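Local coordinates for protein aspartate aminotransferase (PDB 3K7Y) that probably catalyses the reversible transfer of an amino group between L-aspartate and 2-oxoglutarate, using pyridoxal 5'-phosphate as cofactor, at residues D26-K31 and T370-I375; H47-V52 and K312-L317. All coordinates share one frame; numbering follows the deposited sequence.

How the contacts relate
Along the chain the segments come in the order 26-31, 47-52, 312-317 and 370-375, so contact 2 is nested inside contact 1. The two do not touch. Their centres are 29 Å apart, and their nearest atoms are about 15 Å apart. Contact 1 is a surface contact at the short parallel sheet of strands 32-33 and 373-374. Contact 2 joins the start of helix 50-62 to the long helix 304-335 and lies closer to the cofactor. The eight-stranded sheet is built between the inner segments. In both contacts the chain before this large sheet meets the chain after it, which joins the chain on either side of the sheet.

Contact 1: residues D26-K31 and T370-I375; sequences DTCEEK and THHIYI
Lys-31 and His-372 lie where a small parallel sheet begins, strand 32-33 beside strand 373-374. Lys-31 CA and His-372 CA are 4.8 Å apart. His-372 is the centre of an inverse gamma turn, and both it and Tyr-374 share backbone hydrogen bonds with Ile-32. His-372 has the largest share of the contact. Cys-28 lies over one face of its ring, with Cys-28 CB 3.5 Å from the His-372 ring centroid and only 4° off the normal, a CH-pi contact. Cys-28 SG, over the same face, is shifted toward ND1 and CE1. Asp-26 approaches obliquely, OD2 4.0 Å from His-372 CD2, with carboxylate and ring planes 10° apart. Lys-31 runs past this group. Lys-31 CG is 3.9 Å from His-372 CB. Lys-31 CD meets the edge of the Tyr-374 ring, 3.9 Å from Tyr-374 OH. A bend at chi3 (-58°) then turns the chain away, and Lys-31 NZ bonds to Asp-26 O at 3.0 Å and to Phe-23 O. The Asp-26 carboxylate also takes a weak bond from Cys-28 N. The lysine thus lays its methylenes against His-372 CB and the edge of the Tyr-374 ring, and its charge goes to backbone carbonyls. The nearby carboxylate might favour a protonated His-372.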
loop_
_atom_site.group_PDB
_atom_site.type_symbol
_atom_site.label_atom_id
_atom_site.label_comp_id
_atom_site.label_asym_id
_atom_site.label_seq_id
_atom_site.Cartn_x
_atom_site.Cartn_y
_atom_site.Cartn_z
ATOM N N ASP A 26 -6.337 1.383 -30.391
ATOM C CA ASP A 26 -6.620 1.622 -31.806
ATOM C C ASP A 26 -5.841 2.804 -32.396
ATOM O O ASP A 26 -5.334 3.661 -31.661
ATOM C CB ASP A 26 -8.122 1.776 -32.059
ATOM C CG ASP A 26 -8.478 1.676 -33.545
ATOM O OD1 ASP A 26 -8.343 0.569 -34.122
ATOM O OD2 ASP A 26 -8.890 2.708 -34.135
ATOM N N THR A 27 -5.763 2.826 -33.729
ATOM C CA THR A 27 -4.976 3.807 -34.489
ATOM C C THR A 27 -5.551 5.231 -34.515
ATOM O O THR A 27 -4.782 6.194 -34.479
ATOM C CB THR A 27 -4.756 3.364 -35.962
ATOM O OG1 THR A 27 -4.925 1.948 -36.085
ATOM C CG2 THR A 27 -3.357 3.762 -36.439
ATOM N N CYS A 28 -6.880 5.361 -34.592
ATOM C CA CYS A 28 -7.548 6.666 -34.734
ATOM C C CYS A 28 -7.162 7.725 -33.669
ATOM O O CYS A 28 -7.192 7.459 -32.476
ATOM C CB CYS A 28 -9.069 6.470 -34.768
ATOM S SG CYS A 28 -9.964 7.717 -35.725
ATOM N N GLU A 29 -6.757 8.907 -34.121
ATOM C CA GLU A 29 -6.689 10.098 -33.276
ATOM C C GLU A 29 -8.118 10.664 -33.282
ATOM O O GLU A 29 -8.962 10.199 -34.055
ATOM C CB GLU A 29 -5.662 11.073 -33.862
ATOM C CG GLU A 29 -5.819 12.541 -33.488
ATOM C CD GLU A 29 -5.464 13.489 -34.638
ATOM O OE1 GLU A 29 -5.801 13.192 -35.812
ATOM O OE2 GLU A 29 -4.857 14.546 -34.361
ATOM N N GLU A 30 -8.407 11.644 -32.430
ATOM C CA GLU A 30 -9.798 12.062 -32.196
ATOM C C GLU A 30 -10.569 10.931 -31.480
ATOM O O GLU A 30 -11.805 10.887 -31.469
ATOM C CB GLU A 30 -10.490 12.546 -33.494
ATOM C CG GLU A 30 -12.027 12.487 -33.464
ATOM C CD GLU A 30 -12.711 13.591 -34.246
ATOM O OE1 GLU A 30 -12.583 13.621 -35.487
ATOM O OE2 GLU A 30 -13.393 14.427 -33.615
ATOM N N LYS A 31 -9.820 10.014 -30.874
ATOM C CA LYS A 31 -10.402 9.055 -29.953
ATOM C C LYS A 31 -10.893 9.825 -28.734
ATOM O O LYS A 31 -10.259 10.793 -28.309
ATOM C CB LYS A 31 -9.380 7.993 -29.550
ATOM C CG LYS A 31 -9.276 6.818 -30.520
ATOM C CD LYS A 31 -8.350 5.707 -30.004
ATOM C CE LYS A 31 -6.919 6.189 -29.729
ATOM N NZ LYS A 31 -6.039 5.130 -29.157
ATOM N N THR A 370 -17.457 1.937 -32.848
ATOM C CA THR A 370 -17.203 2.007 -34.302
ATOM C C THR A 370 -16.836 3.442 -34.680
ATOM O O THR A 370 -16.034 3.686 -35.584
ATOM C CB THR A 370 -18.387 1.477 -35.191
ATOM O OG1 THR A 370 -19.380 2.493 -35.372
ATOM C CG2 THR A 370 -19.046 0.242 -34.590
ATOM N N HIS A 371 -17.452 4.384 -33.980
ATOM C CA HIS A 371 -16.963 5.748 -33.896
ATOM C C HIS A 371 -16.020 5.729 -32.697
ATOM O O HIS A 371 -16.078 4.817 -31.870
ATOM C CB HIS A 371 -18.131 6.696 -33.669
ATOM C CG HIS A 371 -19.369 6.285 -34.397
ATOM N ND1 HIS A 371 -19.545 6.521 -35.740
ATOM C CD2 HIS A 371 -20.474 5.623 -33.981
ATOM C CE1 HIS A 371 -20.718 6.046 -36.118
ATOM N NE2 HIS A 371 -21.302 5.495 -35.070
ATOM N N HIS A 372 -15.137 6.703 -32.571
ATOM C CA HIS A 372 -14.015 6.454 -31.678
ATOM C C HIS A 372 -14.214 7.032 -30.277
ATOM O O HIS A 372 -13.344 7.702 -29.710
ATOM C CB HIS A 372 -12.695 6.790 -32.387
ATOM C CG HIS A 372 -12.554 6.088 -33.705
ATOM N ND1 HIS A 372 -12.822 6.705 -34.910
ATOM C CD2 HIS A 372 -12.252 4.799 -34.000
ATOM C CE1 HIS A 372 -12.660 5.836 -35.895
ATOM N NE2 HIS A 372 -12.311 4.673 -35.370
ATOM N N ILE A 373 -15.380 6.711 -29.717
ATOM C CA ILE A 373 -15.772 7.166 -28.378
ATOM C C ILE A 373 -16.034 6.022 -27.381
ATOM O O ILE A 373 -16.840 5.123 -27.651
ATOM C CB ILE A 373 -16.998 8.113 -28.424
ATOM C CG1 ILE A 373 -17.585 8.244 -27.014
ATOM C CG2 ILE A 373 -18.021 7.659 -29.467
ATOM C CD1 ILE A 373 -19.081 8.412 -26.939
ATOM N N TYR A 374 -15.367 6.076 -26.228
ATOM C CA TYR A 374 -15.450 4.994 -25.230
ATOM C C TYR A 374 -16.142 5.383 -23.912
ATOM O O TYR A 374 -15.926 6.460 -23.361
ATOM C CB TYR A 374 -14.072 4.334 -24.991
ATOM C CG TYR A 374 -13.352 4.029 -26.279
ATOM C CD1 TYR A 374 -12.414 4.920 -26.798
ATOM C CD2 TYR A 374 -13.632 2.872 -27.002
ATOM C CE1 TYR A 374 -11.757 4.659 -28.004
ATOM C CE2 TYR A 374 -12.983 2.595 -28.221
ATOM C CZ TYR A 374 -12.045 3.495 -28.714
ATOM O OH TYR A 374 -11.385 3.248 -29.905
ATOM N N ILE A 375 -16.949 4.448 -23.420
ATOM C CA ILE A 375 -17.993 4.678 -22.424
ATOM C C ILE A 375 -18.165 3.355 -21.669
ATOM O O ILE A 375 -17.971 2.303 -22.258
ATOM C CB ILE A 375 -19.301 5.052 -23.166
ATOM C CG1 ILE A 375 -20.552 4.791 -22.331
ATOM C CG2 ILE A 375 -19.407 4.234 -24.456
ATOM C CD1 ILE A 375 -21.761 4.366 -23.154
#

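Contact 2: residues H47-V52 and K312-L317; sequences HIFDSV and KELSQL
The loop that leads into helix 50-62 passes beside helix 304-335, and the closest pair of CA atoms is Phe-49 and Glu-313, 7.4 Å apart. The Glu-313 chain is extended beyond CG, which carries the carboxylate past the Phe-49 ring to the first turn of helix 50-62. Glu-313 OE2 takes a weak bond from Asp-50 N at 3.3 Å, with an N-H...O angle of 160°. Glu-313 OE1 accepts a hydrogen bond from Ser-51 OG at 3.2 Å, nearly in line with its C-O bond. The two bonds probably help to hold the carboxylate's rotation, although Ser-51 OG also has a weak bond to Leu-306 O. The carboxylate's charge at the amino end of a helix is probably favourable, although Asp-50 OD1 lies 4.6 Å from Glu-313 OE2.

Phe-49 and Glu-313 run antiparallel alongside each other, with ring and carboxylate planes 66° apart. The ring turns its edge to the helix. Phe-49 CD1 is 3.4 Å from Glu-313 OE2, and Phe-49 CE1 is 3.7 Å from Leu-314 N. His-47 covers one face of this ring, with CE1 over its centre. His-47 CE1 also meets Leu-317 CD2, which comes in obliquely, at 3.9 Å; the same methyl lies near Phe-49 CZ. Trp-310 adds an edge-to-face contact to Phe-49.

Lys-64 and Lys-66 of the second subunit pack on Ile-48 and Val-52, so the loop and the start of helix 50-62 lie at the dimer interface. On helix 304-335, the Leu-314 side chain is about 8 Å from those of Lys-249 and Tyr-216, both of which bind pyridoxal 5'-phosphate. A long helix such as 304-335, running from the cofactor domain toward the small domain, is typical of this aminotransferase family, and here the loop before helix 50-62 docks against it.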
loop_
_atom_site.group_PDB
_atom_site.type_symbol
_atom_site.label_atom_id
_atom_site.label_comp_id
_atom_site.label_asym_id
_atom_site.label_seq_id
_atom_site.Cartn_x
_atom_site.Cartn_y
_atom_site.Cartn_z
ATOM N N HIS A 47 -5.790 16.358 -14.864
ATOM C CA HIS A 47 -5.815 17.585 -14.079
ATOM C C HIS A 47 -4.790 17.608 -12.947
ATOM O O HIS A 47 -4.372 16.552 -12.454
ATOM C CB HIS A 47 -7.208 17.808 -13.489
ATOM C CG HIS A 47 -7.315 19.052 -12.665
ATOM N ND1 HIS A 47 -7.624 19.031 -11.324
ATOM C CD2 HIS A 47 -7.123 20.356 -12.988
ATOM C CE1 HIS A 47 -7.645 20.269 -10.860
ATOM N NE2 HIS A 47 -7.345 21.091 -11.850
ATOM N N ILE A 48 -4.393 18.820 -12.547
ATOM C CA ILE A 48 -3.639 19.032 -11.306
ATOM C C ILE A 48 -3.677 20.486 -10.822
ATOM O O ILE A 48 -3.506 21.402 -11.608
ATOM C CB ILE A 48 -2.167 18.478 -11.384
ATOM C CG1 ILE A 48 -1.559 18.348 -9.969
ATOM C CG2 ILE A 48 -1.301 19.292 -12.376
ATOM C CD1 ILE A 48 -1.006 16.988 -9.662
ATOM N N PHE A 49 -3.893 20.671 -9.522
ATOM C CA PHE A 49 -3.907 21.988 -8.890
ATOM C C PHE A 49 -2.536 22.682 -8.870
ATOM O O PHE A 49 -1.528 22.093 -9.251
ATOM C CB PHE A 49 -4.422 21.856 -7.456
ATOM C CG PHE A 49 -5.849 21.426 -7.362
ATOM C CD1 PHE A 49 -6.867 22.364 -7.309
ATOM C CD2 PHE A 49 -6.177 20.079 -7.327
ATOM C CE1 PHE A 49 -8.200 21.957 -7.228
ATOM C CE2 PHE A 49 -7.495 19.668 -7.246
ATOM C CZ PHE A 49 -8.508 20.601 -7.190
ATOM N N ASP A 50 -2.510 23.939 -8.432
ATOM C CA ASP A 50 -1.257 24.644 -8.182
ATOM C C ASP A 50 -0.903 24.540 -6.708
ATOM O O ASP A 50 0.264 24.393 -6.353
ATOM C CB ASP A 50 -1.353 26.114 -8.605
ATOM C CG ASP A 50 -1.050 26.324 -10.084
ATOM O OD1 ASP A 50 -1.633 25.622 -10.937
ATOM O OD2 ASP A 50 -0.229 27.211 -10.393
ATOM N N SER A 51 -1.925 24.609 -5.857
ATOM C CA SER A 51 -1.779 24.347 -4.423
ATOM C C SER A 51 -1.009 23.055 -4.185
ATOM O O SER A 51 -0.121 22.995 -3.341
ATOM C CB SER A 51 -3.152 24.246 -3.756
ATOM O OG SER A 51 -3.861 25.466 -3.854
ATOM N N VAL A 52 -1.360 22.028 -4.952
ATOM C CA VAL A 52 -0.732 20.717 -4.849
ATOM C C VAL A 52 0.706 20.726 -5.347
ATOM O O VAL A 52 1.583 20.167 -4.689
ATOM C CB VAL A 52 -1.565 19.628 -5.555
ATOM C CG1 VAL A 52 -0.708 18.426 -5.894
ATOM C CG2 VAL A 52 -2.743 19.219 -4.675
ATOM N N LYS A 312 -10.825 27.041 -3.319
ATOM C CA LYS A 312 -11.292 27.891 -4.405
ATOM C C LYS A 312 -11.243 27.171 -5.755
ATOM O O LYS A 312 -12.289 26.989 -6.370
ATOM C CB LYS A 312 -10.543 29.235 -4.440
ATOM C CG LYS A 312 -11.108 30.350 -3.515
ATOM C CD LYS A 312 -12.378 31.018 -4.080
ATOM C CE LYS A 312 -12.773 32.303 -3.321
ATOM N NZ LYS A 312 -12.394 33.605 -3.990
ATOM N N GLU A 313 -10.056 26.749 -6.205
ATOM C CA GLU A 313 -9.924 25.997 -7.472
ATOM C C GLU A 313 -10.869 24.791 -7.453
ATOM O O GLU A 313 -11.456 24.428 -8.479
ATOM C CB GLU A 313 -8.488 25.502 -7.716
ATOM C CG GLU A 313 -7.363 26.556 -7.751
ATOM C CD GLU A 313 -5.958 25.916 -7.670
ATOM O OE1 GLU A 313 -5.245 26.116 -6.650
ATOM O OE2 GLU A 313 -5.574 25.196 -8.623
ATOM N N LEU A 314 -11.011 24.186 -6.273
ATOM C CA LEU A 314 -11.946 23.103 -6.063
ATOM C C LEU A 314 -13.369 23.575 -6.304
ATOM O O LEU A 314 -14.096 22.956 -7.080
ATOM C CB LEU A 314 -11.799 22.515 -4.658
ATOM C CG LEU A 314 -12.621 21.272 -4.262
ATOM C CD1 LEU A 314 -14.086 21.653 -3.935
ATOM C CD2 LEU A 314 -12.556 20.135 -5.293
ATOM N N SER A 315 -13.773 24.660 -5.649
ATOM C CA SER A 315 -15.122 25.208 -5.861
ATOM C C SER A 315 -15.368 25.628 -7.317
ATOM O O SER A 315 -16.448 25.380 -7.868
ATOM C CB SER A 315 -15.398 26.374 -4.925
ATOM O OG SER A 315 -16.788 26.492 -4.723
ATOM N N GLN A 316 -14.354 26.263 -7.915
ATOM C CA GLN A 316 -14.286 26.547 -9.359
ATOM C C GLN A 316 -14.356 25.283 -10.233
ATOM O O GLN A 316 -14.713 25.357 -11.405
ATOM C CB GLN A 316 -13.011 27.340 -9.702
ATOM C CG GLN A 316 -13.218 28.828 -10.002
ATOM C CD GLN A 316 -12.978 29.757 -8.803
ATOM O OE1 GLN A 316 -12.142 29.482 -7.944
ATOM N NE2 GLN A 316 -13.703 30.876 -8.762
ATOM N N LEU A 317 -14.014 24.126 -9.675
ATOM C CA LEU A 317 -14.063 22.882 -10.453
ATOM C C LEU A 317 -15.464 22.261 -10.557
ATOM O O LEU A 317 -15.965 22.068 -11.661
ATOM C CB LEU A 317 -13.025 21.868 -9.955
ATOM C CG LEU A 317 -12.717 20.692 -10.876
ATOM C CD1 LEU A 317 -12.544 21.151 -12.309
ATOM C CD2 LEU A 317 -11.468 19.982 -10.405
#